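Local coordinates for core protein VP7 (African horsesickness virus, PDB 1AHS) that forms, as a homotrimer, the surface of the viral core and binds the structural protein VP3 beneath, the piece here being its top domain, at residues Glu9-Gly14 and Gly26-Asn31; Ile32-Met37 and Arg115-Phe120; Phe61-Leu66 and Thr83-Asp88; Gly43-Leu48 and Ala104-Gly109; Ser13-Val18 and Ile68-Gln73. All blocks are in the same frame, centred on the assembly; numbering follows the deposited sequence.

Contact 1: residues Glu9-Gly14 and Gly26-Asn31; sequences EVQQSG and GYINSN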
# COMPACT_ATOMS: atom_id res chain seq x y z
N GLU B 9 12.97 4.19 6.28
CA GLU B 9 11.81 3.74 7.01
C GLU B 9 10.60 4.16 6.22
O GLU B 9 10.66 5.08 5.43
CB GLU B 9 11.78 4.34 8.40
CG GLU B 9 11.59 5.82 8.42
CD GLU B 9 11.67 6.39 9.84
OE1 GLU B 9 12.32 5.73 10.70
OE2 GLU B 9 11.07 7.48 10.10
N VAL B 10 9.54 3.38 6.37
CA VAL B 10 8.28 3.63 5.71
C VAL B 10 7.20 3.51 6.81
O VAL B 10 7.51 3.27 7.98
CB VAL B 10 8.05 2.63 4.54
CG1 VAL B 10 9.05 2.88 3.45
CG2 VAL B 10 8.17 1.21 5.00
N GLN B 11 5.96 3.78 6.48
CA GLN B 11 4.94 3.64 7.48
C GLN B 11 3.70 3.07 6.85
O GLN B 11 3.60 2.93 5.63
CB GLN B 11 4.69 4.97 8.16
CG GLN B 11 4.64 6.16 7.27
CD GLN B 11 4.70 7.43 8.07
OE1 GLN B 11 3.67 8.02 8.40
NE2 GLN B 11 5.91 7.85 8.43
N GLN B 12 2.78 2.62 7.69
CA GLN B 12 1.59 2.02 7.14
C GLN B 12 0.83 3.10 6.50
O GLN B 12 0.63 4.16 7.07
CB GLN B 12 0.73 1.39 8.23
CG GLN B 12 -0.59 0.83 7.71
CD GLN B 12 -1.53 0.38 8.80
OE1 GLN B 12 -1.67 1.01 9.84
NE2 GLN B 12 -2.23 -0.70 8.53
N SER B 13 0.31 2.79 5.34
CA SER B 13 -0.49 3.71 4.58
C SER B 13 -1.84 3.99 5.21
O SER B 13 -2.58 3.07 5.53
CB SER B 13 -0.76 3.13 3.20
OG SER B 13 -1.87 3.77 2.61
N GLY B 14 -2.21 5.27 5.25
CA GLY B 14 -3.48 5.68 5.76
C GLY B 14 -3.65 5.77 7.24
O GLY B 14 -4.77 5.96 7.69
N GLY B 26 5.75 11.12 5.16
CA GLY B 26 6.55 9.91 5.29
C GLY B 26 6.38 9.10 4.04
O GLY B 26 5.50 9.38 3.23
N TYR B 27 7.19 8.08 3.87
CA TYR B 27 7.09 7.30 2.65
C TYR B 27 6.34 6.04 2.88
O TYR B 27 6.36 5.51 3.98
CB TYR B 27 8.48 7.00 2.16
CG TYR B 27 9.24 8.28 1.93
CD1 TYR B 27 9.00 9.05 0.79
CD2 TYR B 27 10.19 8.73 2.84
CE1 TYR B 27 9.68 10.22 0.56
CE2 TYR B 27 10.90 9.92 2.61
CZ TYR B 27 10.64 10.65 1.47
OH TYR B 27 11.36 11.78 1.21
N ILE B 28 5.65 5.60 1.85
CA ILE B 28 4.89 4.36 1.89
C ILE B 28 5.69 3.26 1.16
O ILE B 28 5.73 2.10 1.58
CB ILE B 28 3.54 4.55 1.21
CG1 ILE B 28 2.71 5.58 1.97
CG2 ILE B 28 2.78 3.28 1.17
CD1 ILE B 28 2.82 5.51 3.46
N ASN B 29 6.36 3.65 0.08
CA ASN B 29 7.16 2.74 -0.71
C ASN B 29 7.97 3.58 -1.70
O ASN B 29 8.01 4.78 -1.57
CB ASN B 29 6.27 1.69 -1.40
CG ASN B 29 5.45 2.24 -2.58
OD1 ASN B 29 5.85 3.18 -3.25
ND2 ASN B 29 4.34 1.58 -2.87
N SER B 30 8.63 2.96 -2.67
CA SER B 30 9.43 3.67 -3.67
C SER B 30 8.80 4.79 -4.42
O SER B 30 9.52 5.64 -4.92
CB SER B 30 9.90 2.72 -4.75
OG SER B 30 10.80 1.86 -4.14
N ASN B 31 7.49 4.72 -4.64
CA ASN B 31 6.82 5.74 -5.43
C ASN B 31 5.71 6.56 -4.78
O ASN B 31 5.21 7.53 -5.37
CB ASN B 31 6.34 5.11 -6.74
CG ASN B 31 7.48 4.89 -7.70
OD1 ASN B 31 8.36 4.08 -7.43
ND2 ASN B 31 7.49 5.62 -8.83
O HOH W 1 9.00 7.57 6.45
O HOH W 2 4.36 0.97 3.71
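Gly26 meets the extended loop Glu9-Gly14 where the side chain of Gln11 reaches across to it, the Gln11 amide group lying against the Gly26 CA; a residue without a side chain suits a backbone approached this closely. At Tyr27 the main chain takes over. Its carbonyl O receives the N-H of Gln11, a bond of 3.1 Å from Gln11 N to Tyr27 O that is bent at the hydrogen (141°), and the same oxygen lies 3.2 Å from Val10 CA in a CA-H...O contact. Val10 also packs on Leu66 of the second subunit. A water accepts from Tyr27 N and donates to Glu9 O, extending this link by one residue. Ile28 brings the apolar part: with CG1 anti to its carbonyl carbon (chi1 -63°) and a further bend at chi2, CD1 swings back to lie 3.5 Å from Gln11 O and 3.9 Å from Ser13 CA, while CG2 meets Ser13 CB. Farther on, Asn29 OD1 accepts from Asn31 N at 2.6 Å, an Asx turn in the loop between strands 23-27 and 32-37. The contact thus lays a loop across the end of strand 23-27, beside strand 32-37.

Contact 2: residues Ile32-Met37 and Arg115-Phe120; sequences IAEVCM and RSILQF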
# COMPACT_ATOMS: atom_id res chain seq x y z
N ILE B 32 5.42 6.27 -3.52
CA ILE B 32 4.34 6.93 -2.83
C ILE B 32 4.74 7.53 -1.49
O ILE B 32 5.42 6.91 -0.68
CB ILE B 32 3.19 5.90 -2.65
CG1 ILE B 32 2.82 5.32 -4.00
CG2 ILE B 32 1.97 6.54 -2.06
CD1 ILE B 32 1.62 4.45 -3.94
N ALA B 33 4.26 8.74 -1.26
CA ALA B 33 4.53 9.44 -0.02
C ALA B 33 3.15 9.96 0.41
O ALA B 33 2.27 10.13 -0.44
CB ALA B 33 5.49 10.58 -0.28
N GLU B 34 2.94 10.23 1.69
CA GLU B 34 1.66 10.75 2.14
C GLU B 34 1.91 11.84 3.15
O GLU B 34 2.86 11.76 3.92
CB GLU B 34 0.87 9.65 2.86
CG GLU B 34 0.32 8.53 1.98
CD GLU B 34 -0.51 7.48 2.73
OE1 GLU B 34 -0.62 7.52 3.99
OE2 GLU B 34 -1.04 6.58 2.05
N VAL B 35 1.09 12.89 3.18
CA VAL B 35 1.28 13.91 4.21
C VAL B 35 -0.00 14.01 5.03
O VAL B 35 -1.11 14.06 4.48
CB VAL B 35 1.86 15.26 3.62
CG1 VAL B 35 1.49 15.42 2.20
CG2 VAL B 35 1.44 16.45 4.42
N CYS B 36 0.14 13.78 6.32
CA CYS B 36 -0.96 13.80 7.25
C CYS B 36 -1.16 15.24 7.60
O CYS B 36 -0.21 15.90 7.97
CB CYS B 36 -0.60 13.02 8.51
SG CYS B 36 -0.56 11.22 8.28
N MET B 37 -2.39 15.74 7.55
CA MET B 37 -2.63 17.15 7.85
C MET B 37 -3.75 17.44 8.81
O MET B 37 -4.88 16.99 8.61
CB MET B 37 -2.93 17.91 6.56
CG MET B 37 -1.87 17.81 5.52
SD MET B 37 -2.26 18.82 4.20
CE MET B 37 -1.66 20.37 4.95
N ARG B 115 -9.28 16.33 9.98
CA ARG B 115 -7.98 15.90 9.51
C ARG B 115 -8.05 15.30 8.12
O ARG B 115 -9.11 14.83 7.70
CB ARG B 115 -7.41 14.90 10.49
CG ARG B 115 -7.06 15.56 11.79
CD ARG B 115 -6.79 14.51 12.85
NE ARG B 115 -8.01 13.86 13.34
CZ ARG B 115 -8.02 12.98 14.34
NH1 ARG B 115 -6.89 12.63 14.95
NH2 ARG B 115 -9.18 12.50 14.79
N SER B 116 -6.93 15.32 7.40
CA SER B 116 -6.89 14.74 6.06
C SER B 116 -5.53 14.11 5.78
O SER B 116 -4.56 14.46 6.45
CB SER B 116 -7.14 15.83 5.01
OG SER B 116 -8.44 16.40 5.15
N ILE B 117 -5.46 13.14 4.87
CA ILE B 117 -4.17 12.57 4.49
C ILE B 117 -4.12 12.69 2.97
O ILE B 117 -5.12 12.37 2.32
CB ILE B 117 -4.00 11.09 4.84
CG1 ILE B 117 -3.99 10.86 6.33
CG2 ILE B 117 -2.63 10.61 4.40
CD1 ILE B 117 -3.77 9.43 6.66
N LEU B 118 -3.03 13.22 2.42
CA LEU B 118 -2.88 13.33 0.96
C LEU B 118 -1.79 12.38 0.53
O LEU B 118 -0.73 12.29 1.18
CB LEU B 118 -2.45 14.73 0.55
CG LEU B 118 -3.45 15.86 0.37
CD1 LEU B 118 -4.47 15.92 1.47
CD2 LEU B 118 -2.67 17.13 0.34
N GLN B 119 -2.03 11.72 -0.60
CA GLN B 119 -1.10 10.78 -1.17
C GLN B 119 -0.50 11.35 -2.45
O GLN B 119 -1.23 11.93 -3.24
CB GLN B 119 -1.87 9.50 -1.51
CG GLN B 119 -1.07 8.53 -2.31
CD GLN B 119 -1.83 7.28 -2.70
OE1 GLN B 119 -2.09 6.42 -1.85
NE2 GLN B 119 -2.13 7.15 -4.00
N PHE B 120 0.81 11.16 -2.68
CA PHE B 120 1.50 11.63 -3.90
C PHE B 120 2.08 10.39 -4.50
O PHE B 120 2.81 9.71 -3.83
CB PHE B 120 2.67 12.56 -3.57
CG PHE B 120 2.24 13.87 -3.03
CD1 PHE B 120 1.93 14.90 -3.88
CD2 PHE B 120 2.04 14.04 -1.67
CE1 PHE B 120 1.41 16.09 -3.36
CE2 PHE B 120 1.52 15.23 -1.14
CZ PHE B 120 1.20 16.25 -1.99
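Two neighbouring strands of the five-stranded antiparallel sheet, 32-37 and 116-122, meet here in the middle of the beta-sandwich top domain, their short segments running 160° apart. Six backbone hydrogen bonds join Ala33 with Phe120, Val35 with Leu118 and Met37 with Ser116, among them Val35 N to Leu118 O at 2.8 Å. The non-hydrogen-bonded pairs Glu34-Gln119 and Cys36-Ile117 alternate with them, their side chains on the other face. That face is mixed. The extended chain of Glu34 crosses Ile117, OE1 lying 3.7 Å from Ile117 CG2; OE2 bonds Ser13 OG and OE1 bonds Gly14 N, so both oxygens of this buried carboxylate have partners. Cys36 SG rests against Ile117 CG1 at 4.0 Å, a small side chain fitting beside a branched one. Near the strand end Ile32 CG2 packs on Gln119 CG at 3.6 Å. The face carrying Ala33, Val35, Met37, Leu118 and Phe120 is apolar but for Ser116 at one end, whose OG bonds Ala80 N, and turns to Val108 of the second sheet. With Phe120 CG anti to its carbonyl carbon (chi1 -69°), the ring leans back along its partner strand, and Val35 CG1 meets its edge in the ring plane, 3.3 Å from Phe120 CE2.

Contact 3: residues Phe61-Leu66 and Thr83-Asp88; sequences FVWRPL and TFVTVD
Both Phe61 (chi1 76°) and Trp63 (chi1 71°) hold CG between the backbone N and the carbonyl carbon, which stands their rings out from strand 59-65 to meet strand 84-87 across the beta sandwich. On the other strand, Val85 has CG1 anti to its N (chi1 165°), leaving CG2 to enter over the indole. CG2 sits over one face of Trp63, 3.5 Å from the centroid of the five-membered ring and nearly on its normal, a CH-pi contact; its nearest ring atom is Trp63 CD2 at 3.4 Å. A branched aliphatic residue suits this place because one methyl of the branch can sit on the indole face. Thr83 comes instead to the indole rim, with OG1 in the ring plane 3.8 Å from Trp63 CZ3 and also 4.0 Å from Pro65 CB. Phe61 reaches Val87 with its far end, CZ to CG2 at 4.0 Å. No hydrogen bond crosses, as the strand axes stay 8.6 Å apart, the spacing of packed sheets rather than paired strands. Trp63 NE1 finds its acceptor in Val92 O. The contact therefore joins the five-stranded sheet to the four-stranded one, with Phe120 of strand 116-122 beside Trp63 and Val108 of strand 106-110 beside Val85.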
# COMPACT_ATOMS: atom_id res chain seq x y z
N PHE B 61 4.00 13.46 -11.20
CA PHE B 61 3.19 12.92 -10.09
C PHE B 61 1.72 13.30 -10.09
O PHE B 61 1.33 14.19 -10.82
CB PHE B 61 3.79 13.35 -8.78
CG PHE B 61 3.54 14.79 -8.42
CD1 PHE B 61 2.33 15.18 -7.85
CD2 PHE B 61 4.57 15.73 -8.51
CE1 PHE B 61 2.16 16.47 -7.38
CE2 PHE B 61 4.40 17.01 -8.05
CZ PHE B 61 3.20 17.38 -7.48
N VAL B 62 0.90 12.56 -9.34
CA VAL B 62 -0.52 12.88 -9.17
C VAL B 62 -0.76 12.87 -7.70
O VAL B 62 -0.04 12.21 -6.98
CB VAL B 62 -1.51 11.84 -9.69
CG1 VAL B 62 -1.61 11.93 -11.10
CG2 VAL B 62 -1.10 10.46 -9.37
N TRP B 63 -1.72 13.64 -7.22
CA TRP B 63 -2.05 13.61 -5.80
C TRP B 63 -3.55 13.36 -5.65
O TRP B 63 -4.32 13.47 -6.61
CB TRP B 63 -1.65 14.91 -5.12
CG TRP B 63 -2.51 16.04 -5.48
CD1 TRP B 63 -2.40 16.84 -6.58
CD2 TRP B 63 -3.63 16.51 -4.74
NE1 TRP B 63 -3.40 17.78 -6.56
CE2 TRP B 63 -4.17 17.60 -5.44
CE3 TRP B 63 -4.26 16.11 -3.53
CZ2 TRP B 63 -5.30 18.30 -5.00
CZ3 TRP B 63 -5.39 16.82 -3.09
CH2 TRP B 63 -5.89 17.89 -3.82
N ARG B 64 -3.95 12.88 -4.49
CA ARG B 64 -5.35 12.69 -4.19
C ARG B 64 -5.54 12.46 -2.71
O ARG B 64 -4.61 12.10 -2.01
CB ARG B 64 -6.06 11.64 -5.06
CG ARG B 64 -5.45 10.33 -5.20
CD ARG B 64 -4.59 10.27 -6.45
NE ARG B 64 -5.00 9.27 -7.43
CZ ARG B 64 -4.34 8.14 -7.67
NH1 ARG B 64 -3.23 7.85 -6.98
NH2 ARG B 64 -4.77 7.34 -8.62
N PRO B 65 -6.67 12.90 -2.19
CA PRO B 65 -6.99 12.76 -0.78
C PRO B 65 -7.45 11.34 -0.52
O PRO B 65 -7.78 10.64 -1.47
CB PRO B 65 -8.14 13.76 -0.61
CG PRO B 65 -8.85 13.68 -1.92
CD PRO B 65 -7.71 13.67 -2.90
N LEU B 66 -7.40 10.89 0.73
CA LEU B 66 -7.86 9.55 1.00
C LEU B 66 -9.26 9.71 1.47
O LEU B 66 -9.51 10.38 2.47
CB LEU B 66 -7.08 8.86 2.12
CG LEU B 66 -5.59 8.52 2.12
CD1 LEU B 66 -5.37 7.10 2.63
CD2 LEU B 66 -4.98 8.73 0.78
N THR B 83 -9.30 20.21 0.07
CA THR B 83 -7.86 20.06 0.14
C THR B 83 -7.30 20.52 -1.22
O THR B 83 -7.96 20.30 -2.25
CB THR B 83 -7.48 18.58 0.35
OG1 THR B 83 -8.12 17.78 -0.64
CG2 THR B 83 -7.90 18.11 1.70
N PHE B 84 -6.16 21.21 -1.23
CA PHE B 84 -5.57 21.66 -2.52
C PHE B 84 -4.05 21.49 -2.53
O PHE B 84 -3.42 21.37 -1.48
CB PHE B 84 -5.94 23.12 -2.89
CG PHE B 84 -5.46 24.15 -1.92
CD1 PHE B 84 -4.13 24.55 -1.91
CD2 PHE B 84 -6.30 24.65 -0.96
CE1 PHE B 84 -3.64 25.43 -0.96
CE2 PHE B 84 -5.83 25.53 -0.00
CZ PHE B 84 -4.50 25.92 0.00
N VAL B 85 -3.48 21.51 -3.72
CA VAL B 85 -2.05 21.39 -3.90
C VAL B 85 -1.69 22.43 -4.98
O VAL B 85 -2.39 22.54 -5.99
CB VAL B 85 -1.71 19.93 -4.36
CG1 VAL B 85 -0.30 19.84 -4.91
CG2 VAL B 85 -1.85 18.97 -3.20
N THR B 86 -0.74 23.32 -4.69
CA THR B 86 -0.32 24.26 -5.73
C THR B 86 1.13 23.97 -6.10
O THR B 86 1.93 23.59 -5.23
CB THR B 86 -0.48 25.74 -5.30
OG1 THR B 86 0.28 26.03 -4.13
CG2 THR B 86 -1.89 26.05 -5.03
N VAL B 87 1.44 23.96 -7.39
CA VAL B 87 2.82 23.77 -7.83
C VAL B 87 3.24 25.05 -8.60
O VAL B 87 2.70 25.35 -9.68
CB VAL B 87 3.00 22.55 -8.74
CG1 VAL B 87 4.46 22.43 -9.12
CG2 VAL B 87 2.57 21.28 -8.04
N ASP B 88 4.17 25.80 -8.01
CA ASP B 88 4.68 27.06 -8.59
C ASP B 88 3.54 28.05 -8.57
O ASP B 88 3.35 28.82 -9.52
CB ASP B 88 5.15 26.88 -10.06
CG ASP B 88 6.39 27.73 -10.41
OD1 ASP B 88 6.86 28.55 -9.58
OD2 ASP B 88 6.94 27.53 -11.52

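Contact 4: residues Gly43-Leu48 and Ala104-Gly109; sequences GQVNAL and APVNVG
Strand 41-44 pairs antiparallel with strand 106-110: Gly43 and Val108 form a hydrogen-bonded pair, with Val108 N to Gly43 O at 2.9 Å, and Gln44 faces Asn107 as a non-hydrogen-bonded one. One more ladder bond, from Val45 N to Val106 O at 3.1 Å, carries the pairing up to the point where the chain leaves the strand for helix 46-49, with Val45 at its N-cap position. There Asn46 takes over with its side chain. CG stands anti to the carbonyl carbon (chi1 -78°), which turns the amide back toward the neighbouring strand so that both ends are used. OD1 accepts from Val106 N at 3.0 Å in a nearly straight bond (168°), and ND2 donates to Ala104 O at 2.8 Å; Ala104 O lies in the Asn46 amide plane, while ND2 stands above the plane of the Ala104 carbonyl. Gln44, exposed, crosses its partner strand obliquely with an extended chain, its CG 3.3 Å from Val106 O and its NE2 3.9 Å from Pro105 CB. On the inner side Val45 CG1 touches Val106 CG1 at 4.0 Å, and Val108 CG1 lies beside the Gly43 backbone; Val45 and Val108 meet the other sheet at Val35 and Phe120. An asparagine suits the first turn of the helix, because one short amide offers both a donor and an acceptor to the start of strand 106-110 and the loop leading into it. With two bonds gripping it, the Asn46 amide has its rotation fixed, and its side chain continues the edge pairing where the backbone of the outer strand has turned away.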
# COMPACT_ATOMS: atom_id res chain seq x y z
N GLY B 43 1.27 23.72 4.44
CA GLY B 43 2.70 23.49 4.57
C GLY B 43 3.28 23.30 3.19
O GLY B 43 2.52 23.30 2.21
N GLN B 44 4.61 23.23 3.11
CA GLN B 44 5.36 23.04 1.85
C GLN B 44 5.94 21.63 1.94
O GLN B 44 6.46 21.23 2.98
CB GLN B 44 6.47 24.08 1.67
CG GLN B 44 6.99 24.16 0.22
CD GLN B 44 8.13 25.14 0.06
OE1 GLN B 44 9.30 24.77 0.15
NE2 GLN B 44 7.79 26.40 -0.15
N VAL B 45 6.01 20.95 0.82
CA VAL B 45 6.37 19.56 0.86
C VAL B 45 7.54 19.19 -0.06
O VAL B 45 7.82 18.02 -0.33
CB VAL B 45 5.01 18.87 0.57
CG1 VAL B 45 5.00 18.07 -0.67
CG2 VAL B 45 4.47 18.21 1.81
N ASN B 46 8.30 20.21 -0.45
CA ASN B 46 9.44 20.01 -1.33
C ASN B 46 10.41 18.96 -0.79
O ASN B 46 10.66 17.97 -1.45
CB ASN B 46 10.18 21.32 -1.57
CG ASN B 46 9.48 22.19 -2.56
OD1 ASN B 46 8.45 22.80 -2.25
ND2 ASN B 46 9.98 22.22 -3.78
N ALA B 47 10.92 19.16 0.42
CA ALA B 47 11.87 18.24 1.03
C ALA B 47 11.44 16.79 1.01
O ALA B 47 12.28 15.90 1.02
CB ALA B 47 12.11 18.65 2.47
N LEU B 48 10.14 16.58 0.98
CA LEU B 48 9.57 15.24 1.00
C LEU B 48 9.49 14.62 -0.39
O LEU B 48 9.91 13.48 -0.56
CB LEU B 48 8.20 15.33 1.66
CG LEU B 48 7.36 14.17 2.25
CD1 LEU B 48 6.16 13.82 1.39
CD2 LEU B 48 8.20 12.97 2.57
N ALA B 104 10.65 24.19 -8.07
CA ALA B 104 9.50 25.00 -7.72
C ALA B 104 8.79 24.56 -6.45
O ALA B 104 8.80 23.35 -6.08
CB ALA B 104 8.53 25.07 -8.89
N PRO B 105 8.16 25.52 -5.74
CA PRO B 105 7.43 25.25 -4.49
C PRO B 105 6.14 24.43 -4.69
O PRO B 105 5.36 24.71 -5.62
CB PRO B 105 7.14 26.66 -3.96
CG PRO B 105 6.94 27.42 -5.20
CD PRO B 105 8.08 26.95 -6.08
N VAL B 106 5.97 23.39 -3.87
CA VAL B 106 4.77 22.55 -3.88
C VAL B 106 4.12 22.81 -2.53
O VAL B 106 4.74 22.54 -1.51
CB VAL B 106 5.13 21.09 -4.00
CG1 VAL B 106 3.90 20.24 -3.84
CG2 VAL B 106 5.72 20.83 -5.36
N ASN B 107 2.97 23.48 -2.52
CA ASN B 107 2.27 23.79 -1.25
C ASN B 107 1.05 22.92 -1.17
O ASN B 107 0.36 22.63 -2.15
CB ASN B 107 1.89 25.25 -1.11
CG ASN B 107 3.10 26.18 -1.12
OD1 ASN B 107 3.87 26.23 -0.18
ND2 ASN B 107 3.26 26.91 -2.19
N VAL B 108 0.73 22.59 0.05
CA VAL B 108 -0.33 21.66 0.30
C VAL B 108 -1.24 22.34 1.32
O VAL B 108 -0.76 23.06 2.21
CB VAL B 108 0.40 20.38 0.78
CG1 VAL B 108 0.52 20.31 2.28
CG2 VAL B 108 -0.10 19.19 0.11
N GLY B 109 -2.55 22.24 1.12
CA GLY B 109 -3.43 22.87 2.08
C GLY B 109 -4.65 22.06 2.45
O GLY B 109 -5.22 21.38 1.61

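Contact 5: residues Ser13-Val18 and Ile68-Gln73; sequences SGRYYV and IFCDPQ
A short backbone pairing ties the loop Ser13-Val18 to the small strand 69-70, where subunits meet. Cys70 N donates to Gly14 O at 3.0 Å, almost straight, and Tyr16 N returns a bond to Cys70 O at 3.0 Å. Between them Arg15 and Cys70 form a single bridge. Gly14 adopts positive phi (80°), a conformation that a side chain would strain against the preceding carbonyl, so glycine suits this position. Strand 69-70 pairs on its other edge with strand 76-77 in a two-stranded antiparallel hairpin, and the loop adds to it. Arg15 leaves with CG anti to its backbone N (chi1 179°), then bends at chi3 to bring one guanidinium face over Cys70 SG, 3.8 Å from Arg15 NH2. Pro72 O lies in plane at the guanidinium edge, 3.2 Å from Arg15 NH1. The guanidinium also hydrogen-bonds the second subunit, NH2 to Gly74 O and NH1 to Ser76 OG of that chain. The Tyr16 and Phe69 side chains run alongside each other, Tyr16 CD2 4.1 Å from Phe69 CE2; Arg115 makes a cation-pi contact with the tyrosine. Pro72 CG rests 3.6 Å from Tyr16 O, while Asp71 OD1 accepts from Gln73 N in an Asx turn.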
# COMPACT_ATOMS: atom_id res chain seq x y z
N SER B 13 0.31 2.79 5.34
CA SER B 13 -0.49 3.71 4.58
C SER B 13 -1.84 3.99 5.21
O SER B 13 -2.58 3.07 5.53
CB SER B 13 -0.76 3.13 3.20
OG SER B 13 -1.87 3.77 2.61
N GLY B 14 -2.21 5.27 5.25
CA GLY B 14 -3.48 5.68 5.76
C GLY B 14 -3.65 5.77 7.24
O GLY B 14 -4.77 5.96 7.69
N ARG B 15 -2.58 5.64 8.01
CA ARG B 15 -2.70 5.75 9.45
C ARG B 15 -2.23 7.14 9.90
O ARG B 15 -1.05 7.47 9.77
CB ARG B 15 -1.89 4.65 10.14
CG ARG B 15 -1.97 4.74 11.69
CD ARG B 15 -1.52 3.45 12.35
NE ARG B 15 -2.54 2.43 12.23
CZ ARG B 15 -3.45 2.19 13.16
NH1 ARG B 15 -3.45 2.90 14.28
NH2 ARG B 15 -4.35 1.22 12.98
N TYR B 16 -3.12 7.94 10.46
CA TYR B 16 -2.72 9.26 10.85
C TYR B 16 -1.61 9.30 11.89
O TYR B 16 -1.68 8.64 12.92
CB TYR B 16 -3.96 10.03 11.31
CG TYR B 16 -3.76 11.51 11.46
CD1 TYR B 16 -3.36 12.03 12.68
CD2 TYR B 16 -4.02 12.40 10.41
CE1 TYR B 16 -3.22 13.39 12.88
CE2 TYR B 16 -3.88 13.79 10.60
CZ TYR B 16 -3.48 14.26 11.85
OH TYR B 16 -3.39 15.60 12.13
N TYR B 17 -0.55 10.05 11.59
CA TYR B 17 0.57 10.19 12.48
C TYR B 17 1.26 11.55 12.30
O TYR B 17 1.98 11.78 11.34
CB TYR B 17 1.57 9.09 12.24
CG TYR B 17 2.74 9.14 13.18
CD1 TYR B 17 2.56 8.99 14.54
CD2 TYR B 17 4.04 9.33 12.71
CE1 TYR B 17 3.64 9.02 15.42
CE2 TYR B 17 5.13 9.36 13.58
CZ TYR B 17 4.92 9.21 14.94
OH TYR B 17 5.97 9.27 15.83
N VAL B 18 1.00 12.43 13.26
CA VAL B 18 1.53 13.80 13.34
C VAL B 18 1.80 14.05 14.85
O VAL B 18 0.99 14.65 15.55
CB VAL B 18 0.46 14.81 12.88
CG1 VAL B 18 0.94 16.19 13.09
CG2 VAL B 18 0.11 14.59 11.44
N ILE B 68 -11.13 7.41 2.87
CA ILE B 68 -11.19 6.88 4.24
C ILE B 68 -9.77 6.50 4.71
O ILE B 68 -8.93 6.05 3.92
CB ILE B 68 -12.20 5.66 4.49
CG1 ILE B 68 -11.79 4.49 3.71
CG2 ILE B 68 -13.67 5.95 4.17
CD1 ILE B 68 -11.13 3.55 4.60
N PHE B 69 -9.49 6.75 5.99
CA PHE B 69 -8.21 6.41 6.57
C PHE B 69 -8.50 6.20 8.06
O PHE B 69 -9.65 6.11 8.42
CB PHE B 69 -7.17 7.51 6.27
CG PHE B 69 -7.46 8.84 6.91
CD1 PHE B 69 -8.20 9.79 6.26
CD2 PHE B 69 -6.93 9.15 8.15
CE1 PHE B 69 -8.41 11.04 6.83
CE2 PHE B 69 -7.13 10.38 8.72
CZ PHE B 69 -7.88 11.32 8.05
N CYS B 70 -7.51 6.12 8.95
CA CYS B 70 -7.82 5.91 10.37
C CYS B 70 -7.06 6.81 11.34
O CYS B 70 -6.06 7.43 10.98
CB CYS B 70 -7.61 4.46 10.77
SG CYS B 70 -5.96 3.89 10.76
N ASP B 71 -7.60 6.96 12.53
CA ASP B 71 -6.93 7.74 13.55
C ASP B 71 -5.94 6.82 14.27
O ASP B 71 -5.82 5.66 13.93
CB ASP B 71 -7.93 8.45 14.51
CG ASP B 71 -8.71 7.51 15.44
OD1 ASP B 71 -8.39 6.31 15.56
OD2 ASP B 71 -9.66 8.01 16.08
N PRO B 72 -5.20 7.33 15.25
CA PRO B 72 -4.24 6.48 15.92
C PRO B 72 -4.79 5.30 16.68
O PRO B 72 -4.02 4.42 17.05
CB PRO B 72 -3.55 7.44 16.84
CG PRO B 72 -3.53 8.67 16.02
CD PRO B 72 -4.96 8.73 15.60
N GLN B 73 -6.11 5.25 16.86
CA GLN B 73 -6.79 4.16 17.56
C GLN B 73 -7.39 3.08 16.67
O GLN B 73 -7.95 2.10 17.20
CB GLN B 73 -7.91 4.69 18.45
CG GLN B 73 -7.49 5.05 19.85
CD GLN B 73 -6.93 6.45 19.92
OE1 GLN B 73 -5.93 6.70 20.63
NE2 GLN B 73 -7.55 7.38 19.18

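In the fold
Contact 2 is the most central, and the others are arranged about it. It shares a sheet with contact 3 through strand 59-65, and contact 3 in turn shares a sheet with contact 4, so that the three together describe two packed sheets: ladders in contacts 2 and 4, side-chain packing without backbone bonds in contact 3. Contacts 2 and 5 are buried, the former in the domain core and the latter near the subunit interface; contacts 1, 3 and 4 are partly buried. Contacts 1 and 5 start from the same loop and mix backbone bonds with waters or a guanidinium. Every contact except contact 4 touches another subunit, contacts 1 and 5 reaching the second.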